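Local coordinates for beta-agarase (PDB 6AII), which probably cleaves the beta-1,4 linkages of agarose to release neoagarobiose, as a GH16 family beta-agarase with a catalytic domain that binds calcium, at residues A132-M137 with I283-A288; I78-N83 with T103-V108. All coordinates share one frame; numbering follows the deposited sequence.

Contact 1 (A132-M137 with I283-A288); sequences ANNVWM and IINIEA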
loop_
_atom_site.group_PDB
_atom_site.type_symbol
_atom_site.label_atom_id
_atom_site.label_comp_id
_atom_site.label_asym_id
_atom_site.label_seq_id
_atom_site.Cartn_x
_atom_site.Cartn_y
_atom_site.Cartn_z
ATOM N N ALA A 132 -1.431 5.264 8.985
ATOM C CA ALA A 132 -0.937 4.754 7.696
ATOM C C ALA A 132 -2.019 3.945 6.997
ATOM O O ALA A 132 -2.736 3.179 7.632
ATOM C CB ALA A 132 0.286 3.914 7.859
ATOM N N ASN A 133 -2.154 4.218 5.679
ATOM C CA ASN A 133 -3.066 3.539 4.790
ATOM C C ASN A 133 -2.180 2.919 3.694
ATOM O O ASN A 133 -1.593 3.644 2.912
ATOM C CB ASN A 133 -4.064 4.514 4.182
ATOM C CG ASN A 133 -5.014 5.168 5.149
ATOM O OD1 ASN A 133 -6.231 4.948 4.956
ATOM N ND2 ASN A 133 -4.512 6.038 6.067
ATOM N N ASN A 134 -2.070 1.579 3.657
ATOM C CA ASN A 134 -1.028 0.920 2.886
ATOM C C ASN A 134 -1.632 -0.100 1.886
ATOM O O ASN A 134 -2.551 -0.807 2.212
ATOM C CB ASN A 134 -0.105 0.127 3.790
ATOM C CG ASN A 134 0.681 0.973 4.771
ATOM O OD1 ASN A 134 1.082 2.105 4.485
ATOM N ND2 ASN A 134 0.901 0.360 5.934
ATOM N N VAL A 135 -1.054 -0.129 0.713
ATOM C CA VAL A 135 -1.325 -1.119 -0.328
ATOM C C VAL A 135 0.053 -1.598 -0.817
ATOM O O VAL A 135 0.853 -0.811 -1.319
ATOM C CB VAL A 135 -2.134 -0.560 -1.507
ATOM C CG1 VAL A 135 -2.472 -1.686 -2.473
ATOM C CG2 VAL A 135 -3.393 0.137 -1.066
ATOM N N TRP A 136 0.351 -2.883 -0.621
ATOM C CA TRP A 136 1.696 -3.336 -0.902
ATOM C C TRP A 136 1.687 -4.835 -1.173
ATOM O O TRP A 136 0.685 -5.464 -0.997
ATOM C CB TRP A 136 2.679 -2.944 0.193
ATOM C CG TRP A 136 2.329 -3.400 1.576
ATOM C CD1 TRP A 136 1.287 -2.985 2.365
ATOM C CD2 TRP A 136 3.053 -4.358 2.353
ATOM N NE1 TRP A 136 1.326 -3.592 3.595
ATOM C CE2 TRP A 136 2.400 -4.446 3.596
ATOM C CE3 TRP A 136 4.179 -5.139 2.067
ATOM C CZ2 TRP A 136 2.893 -5.243 4.616
ATOM C CZ3 TRP A 136 4.654 -5.934 3.082
ATOM C CH2 TRP A 136 3.965 -6.034 4.299
ATOM N N MET A 137 2.811 -5.327 -1.639
ATOM C CA MET A 137 2.880 -6.724 -2.039
ATOM C C MET A 137 4.189 -7.315 -1.505
ATOM O O MET A 137 5.208 -6.631 -1.478
ATOM C CB MET A 137 2.856 -6.805 -3.574
ATOM C CG MET A 137 1.656 -6.071 -4.174
ATOM S SD MET A 137 1.315 -6.581 -5.887
ATOM C CE MET A 137 2.772 -5.953 -6.667
ATOM N N ILE A 283 -1.295 -7.057 0.153
ATOM C CA ILE A 283 -1.643 -6.714 1.481
ATOM C C ILE A 283 -2.265 -5.307 1.445
ATOM O O ILE A 283 -1.688 -4.398 0.824
ATOM C CB ILE A 283 -0.383 -6.773 2.396
ATOM C CG1 ILE A 283 0.277 -8.162 2.296
ATOM C CG2 ILE A 283 -0.726 -6.389 3.831
ATOM C CD1 ILE A 283 1.404 -8.432 3.252
ATOM N N ILE A 284 -3.399 -5.155 2.101
ATOM C CA ILE A 284 -4.006 -3.818 2.306
ATOM C C ILE A 284 -4.267 -3.678 3.806
ATOM O O ILE A 284 -4.893 -4.524 4.420
ATOM C CB ILE A 284 -5.298 -3.628 1.525
ATOM C CG1 ILE A 284 -5.070 -3.977 0.054
ATOM C CG2 ILE A 284 -5.770 -2.192 1.739
ATOM C CD1 ILE A 284 -6.231 -3.588 -0.831
ATOM N N ASN A 285 -3.711 -2.633 4.396
ATOM C CA ASN A 285 -3.851 -2.530 5.829
ATOM C C ASN A 285 -3.727 -1.079 6.289
ATOM O O ASN A 285 -3.271 -0.178 5.549
ATOM C CB ASN A 285 -2.806 -3.362 6.595
ATOM C CG ASN A 285 -1.442 -2.693 6.655
ATOM O OD1 ASN A 285 -0.703 -2.695 5.692
ATOM N ND2 ASN A 285 -1.069 -2.102 7.774
ATOM N N ILE A 286 -4.093 -0.890 7.560
ATOM C CA ILE A 286 -3.844 0.356 8.243
ATOM C C ILE A 286 -2.981 0.053 9.477
ATOM O O ILE A 286 -2.968 -1.081 9.956
ATOM C CB ILE A 286 -5.124 1.101 8.648
ATOM C CG1 ILE A 286 -5.944 0.341 9.695
ATOM C CG2 ILE A 286 -5.934 1.443 7.368
ATOM C CD1 ILE A 286 -7.261 1.002 10.130
ATOM N N GLU A 287 -2.163 1.004 9.862
ATOM C CA GLU A 287 -1.325 0.795 11.025
ATOM C C GLU A 287 -0.922 2.127 11.631
ATOM O O GLU A 287 -0.905 3.164 10.983
ATOM C CB GLU A 287 -0.103 -0.023 10.644
ATOM C CG GLU A 287 0.729 0.474 9.573
ATOM C CD GLU A 287 1.822 -0.525 9.066
ATOM O OE1 GLU A 287 1.640 -1.749 8.935
ATOM O OE2 GLU A 287 2.935 -0.028 8.935
ATOM N N ALA A 288 -0.508 2.016 12.885
ATOM C CA ALA A 288 0.081 3.136 13.653
ATOM C C ALA A 288 1.512 2.725 13.925
ATOM O O ALA A 288 1.714 1.913 14.842
ATOM C CB ALA A 288 -0.690 3.417 14.886
#
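Trp136 and Asn285 meet on the polar face of two antiparallel strands of the GH16 beta-sandwich, 132-139 and 280-287. The indole NE1 gives a nearly straight bond, 3.1 Å long, to Asn285 OD1, which sits at the ring edge in the ring plane. Trp136 CG is wedged between its own N and carbonyl carbon (chi1 56°), and this swings the indole back over Ile283, whose CD1 makes a CH-pi contact 3.9 Å from the centroid of the six-membered ring of Trp136. Asn134 ND2 adds a weak 3.5 Å bond to the same Asn285 OD1. The other end of the Asn285 amide is held as well: its ND2 donates to Glu287 OE1 at 3.0 Å and, from above the carbonyl plane, to Ile286 O at 3.1 Å. Six backbone bonds run beneath, the shortest a 2.8 Å pair, Asn134 N to Asn285 O and Ile283 N to Trp136 O. The opposite face is buried and mostly apolar (Val135, Ile284, Ile286), with Asn133 OD1 bonded by Ala127 N; Ile284 and Ile286 press on Met313 of strand 312-325 in the other sheet. Solvent reaches the polar face at Trp136 and at Glu287, whose OE2 is taken by Gln289. Here Asn134 and Trp136 also lie beside Glu150, Asp147 and Glu145, spaced as in the ExDxxE signature of GH16 enzymes, so this side probably belongs to the catalytic cleft. With both ends of its amide engaged, Asn285 has its flip state fixed, and the bond from Trp136 NE1 probably helps set the indole's angle beside those acids.

Contact 2 (I78-N83 with T103-V108); sequences IVASRN and TQMGCV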
loop_
_atom_site.group_PDB
_atom_site.type_symbol
_atom_site.label_atom_id
_atom_site.label_comp_id
_atom_site.label_asym_id
_atom_site.label_seq_id
_atom_site.Cartn_x
_atom_site.Cartn_y
_atom_site.Cartn_z
ATOM N N ILE A 78 -11.653 -1.141 6.264
ATOM C CA ILE A 78 -10.510 -1.460 7.125
ATOM C C ILE A 78 -10.545 -0.418 8.248
ATOM O O ILE A 78 -10.238 0.756 8.036
ATOM C CB ILE A 78 -9.213 -1.542 6.343
ATOM C CG1 ILE A 78 -9.321 -2.503 5.158
ATOM C CG2 ILE A 78 -8.105 -1.985 7.286
ATOM C CD1 ILE A 78 -8.103 -2.551 4.275
ATOM N N VAL A 79 -11.003 -0.862 9.435
ATOM C CA VAL A 79 -11.489 0.026 10.467
ATOM C C VAL A 79 -10.466 0.281 11.575
ATOM O O VAL A 79 -9.847 -0.673 12.001
ATOM C CB VAL A 79 -12.784 -0.510 11.085
ATOM C CG1 VAL A 79 -13.242 0.347 12.227
ATOM C CG2 VAL A 79 -13.828 -0.659 9.965
ATOM N N ALA A 80 -10.313 1.527 11.957
ATOM C CA ALA A 80 -9.620 1.916 13.215
ATOM C C ALA A 80 -10.663 2.193 14.285
ATOM O O ALA A 80 -11.554 3.049 14.113
ATOM C CB ALA A 80 -8.683 3.089 13.024
ATOM N N SER A 81 -10.424 1.622 15.476
ATOM C CA SER A 81 -11.316 1.853 16.611
ATOM C C SER A 81 -10.493 1.776 17.903
ATOM O O SER A 81 -9.296 1.480 17.851
ATOM C CB SER A 81 -12.428 0.845 16.600
ATOM O OG SER A 81 -11.945 -0.485 16.672
ATOM N N ARG A 82 -11.120 2.122 19.002
ATOM C CA ARG A 82 -10.343 2.220 20.269
ATOM C C ARG A 82 -11.207 1.748 21.429
ATOM O O ARG A 82 -12.145 2.461 21.826
ATOM C CB ARG A 82 -9.792 3.636 20.451
ATOM C CG ARG A 82 -8.961 3.784 21.730
ATOM C CD ARG A 82 -8.185 5.059 21.748
ATOM N NE ARG A 82 -7.144 5.119 20.754
ATOM C CZ ARG A 82 -6.683 6.222 20.213
ATOM N NH1 ARG A 82 -7.112 7.402 20.659
ATOM N NH2 ARG A 82 -5.836 6.138 19.179
ATOM N N ASN A 83 -10.776 0.666 22.025
ATOM C CA ASN A 83 -11.530 0.105 23.210
ATOM C C ASN A 83 -10.922 0.616 24.520
ATOM O O ASN A 83 -11.483 0.305 25.567
ATOM C CB ASN A 83 -11.596 -1.408 23.183
ATOM C CG ASN A 83 -10.266 -2.103 23.166
ATOM O OD1 ASN A 83 -9.288 -1.533 23.644
ATOM N ND2 ASN A 83 -10.243 -3.288 22.599
ATOM N N THR A 103 -4.725 1.218 19.237
ATOM C CA THR A 103 -5.801 1.391 18.247
ATOM C C THR A 103 -6.039 0.043 17.590
ATOM O O THR A 103 -5.101 -0.538 16.974
ATOM C CB THR A 103 -5.451 2.507 17.249
ATOM O OG1 THR A 103 -5.034 3.687 17.923
ATOM C CG2 THR A 103 -6.599 2.793 16.278
ATOM N N GLN A 104 -7.256 -0.503 17.657
ATOM C CA GLN A 104 -7.592 -1.706 16.998
ATOM C C GLN A 104 -7.794 -1.406 15.516
ATOM O O GLN A 104 -8.390 -0.354 15.228
ATOM C CB GLN A 104 -8.826 -2.364 17.605
ATOM C CG GLN A 104 -8.592 -2.869 19.054
ATOM C CD GLN A 104 -8.618 -1.765 20.067
ATOM O OE1 GLN A 104 -9.553 -0.931 20.132
ATOM N NE2 GLN A 104 -7.535 -1.693 20.904
ATOM N N MET A 105 -7.217 -2.246 14.693
ATOM C CA MET A 105 -7.097 -1.892 13.268
ATOM C C MET A 105 -7.257 -3.122 12.425
ATOM O O MET A 105 -7.325 -4.217 12.925
ATOM C CB MET A 105 -5.734 -1.230 13.024
ATOM C CG MET A 105 -5.677 0.183 13.559
ATOM S SD MET A 105 -4.038 0.934 13.309
ATOM C CE MET A 105 -4.434 2.597 12.857
ATOM N N GLY A 106 -7.340 -2.966 11.108
ATOM C CA GLY A 106 -7.493 -4.118 10.250
ATOM C C GLY A 106 -6.340 -4.313 9.293
ATOM O O GLY A 106 -5.576 -3.366 8.939
ATOM N N CYS A 107 -6.213 -5.555 8.823
ATOM C CA CYS A 107 -5.186 -5.961 7.917
ATOM C C CYS A 107 -5.751 -7.076 7.036
ATOM O O CYS A 107 -6.416 -7.969 7.576
ATOM C CB CYS A 107 -3.953 -6.415 8.698
ATOM S SG CYS A 107 -2.588 -6.920 7.662
ATOM N N VAL A 108 -5.543 -6.974 5.720
ATOM C CA VAL A 108 -6.056 -7.936 4.788
ATOM C C VAL A 108 -4.927 -8.497 3.938
ATOM O O VAL A 108 -4.086 -7.716 3.447
ATOM C CB VAL A 108 -7.125 -7.251 3.919
ATOM C CG1 VAL A 108 -7.560 -8.161 2.810
ATOM C CG2 VAL A 108 -8.294 -6.819 4.784
HETATM O O HOH W 1 -11.944 -1.533 19.163
#
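Ser81 and Gln104 make a single antiparallel bridge, a hydrogen-bonded pair with CA atoms 5.2 Å apart, in the GH16 beta-sandwich. Ser81 N reaches Gln104 O at 2.8 Å, and Gln104 N returns a more bent bond to Ser81 O. The segments run 151° apart, and the bridge ties the chain leaving strand 75-79 of one sheet to strand 97-110 of the other. At the far end Ile78 CG2 lies against the backbone of Gly106, where a beta carbon would lie a tight 3.0 Å from that methyl. Ala80 CB meets Thr103 CG2 and Met105 CG on the buried side. Arg82 bends at its third torsion to bring NH2 to Thr103 OG1, 2.9 Å away in the guanidinium plane; its NH1 forms a salt bridge with Asp301, while Tyr298 also bonds Thr103 OG1. Gln104 folds at chi2 (77°), laying its amide on that of Asn83 with the planes 23° apart. Gln104 OE1 accepts Asn83 N at 2.8 Å, and Gln104 NE2 is held by Gln63. Shortening Gln104 to an alanine would probably leave Asn83 N and Gln63 OE1 without this partner and remove the stack on the Asn83 amide, whose OD1 would still have Asn85 N. Ser81 OG, also bonded to Asn68, meets a water at 2.7 Å that donates to Gln104 OE1 at 2.6 Å.

How the contacts relate
Contacts 1 and 2 meet in one sheet, centres 12 Å apart, because strand 280-287 pairs with 132-139 along one edge and with 97-110 along the other; segment 78-83 extends from the other sheet. Ile284 O and Val108 N lie 2.8 Å apart, and Ile286 N and Gly106 O 3.2 Å apart, both probable hydrogen bonds. Ile284 CG2 packs on Ile78 CD1 at 3.5 Å, so the buried face of contact 1 meets the other sheet at contact 2 as well as at strand 312-325. The likely catalytic cleft lies on the polar face of contact 1. The calcium ion touches neither contact, lying about 12 Å from the side chain of Ile284 and about 13 Å from that of Ile78.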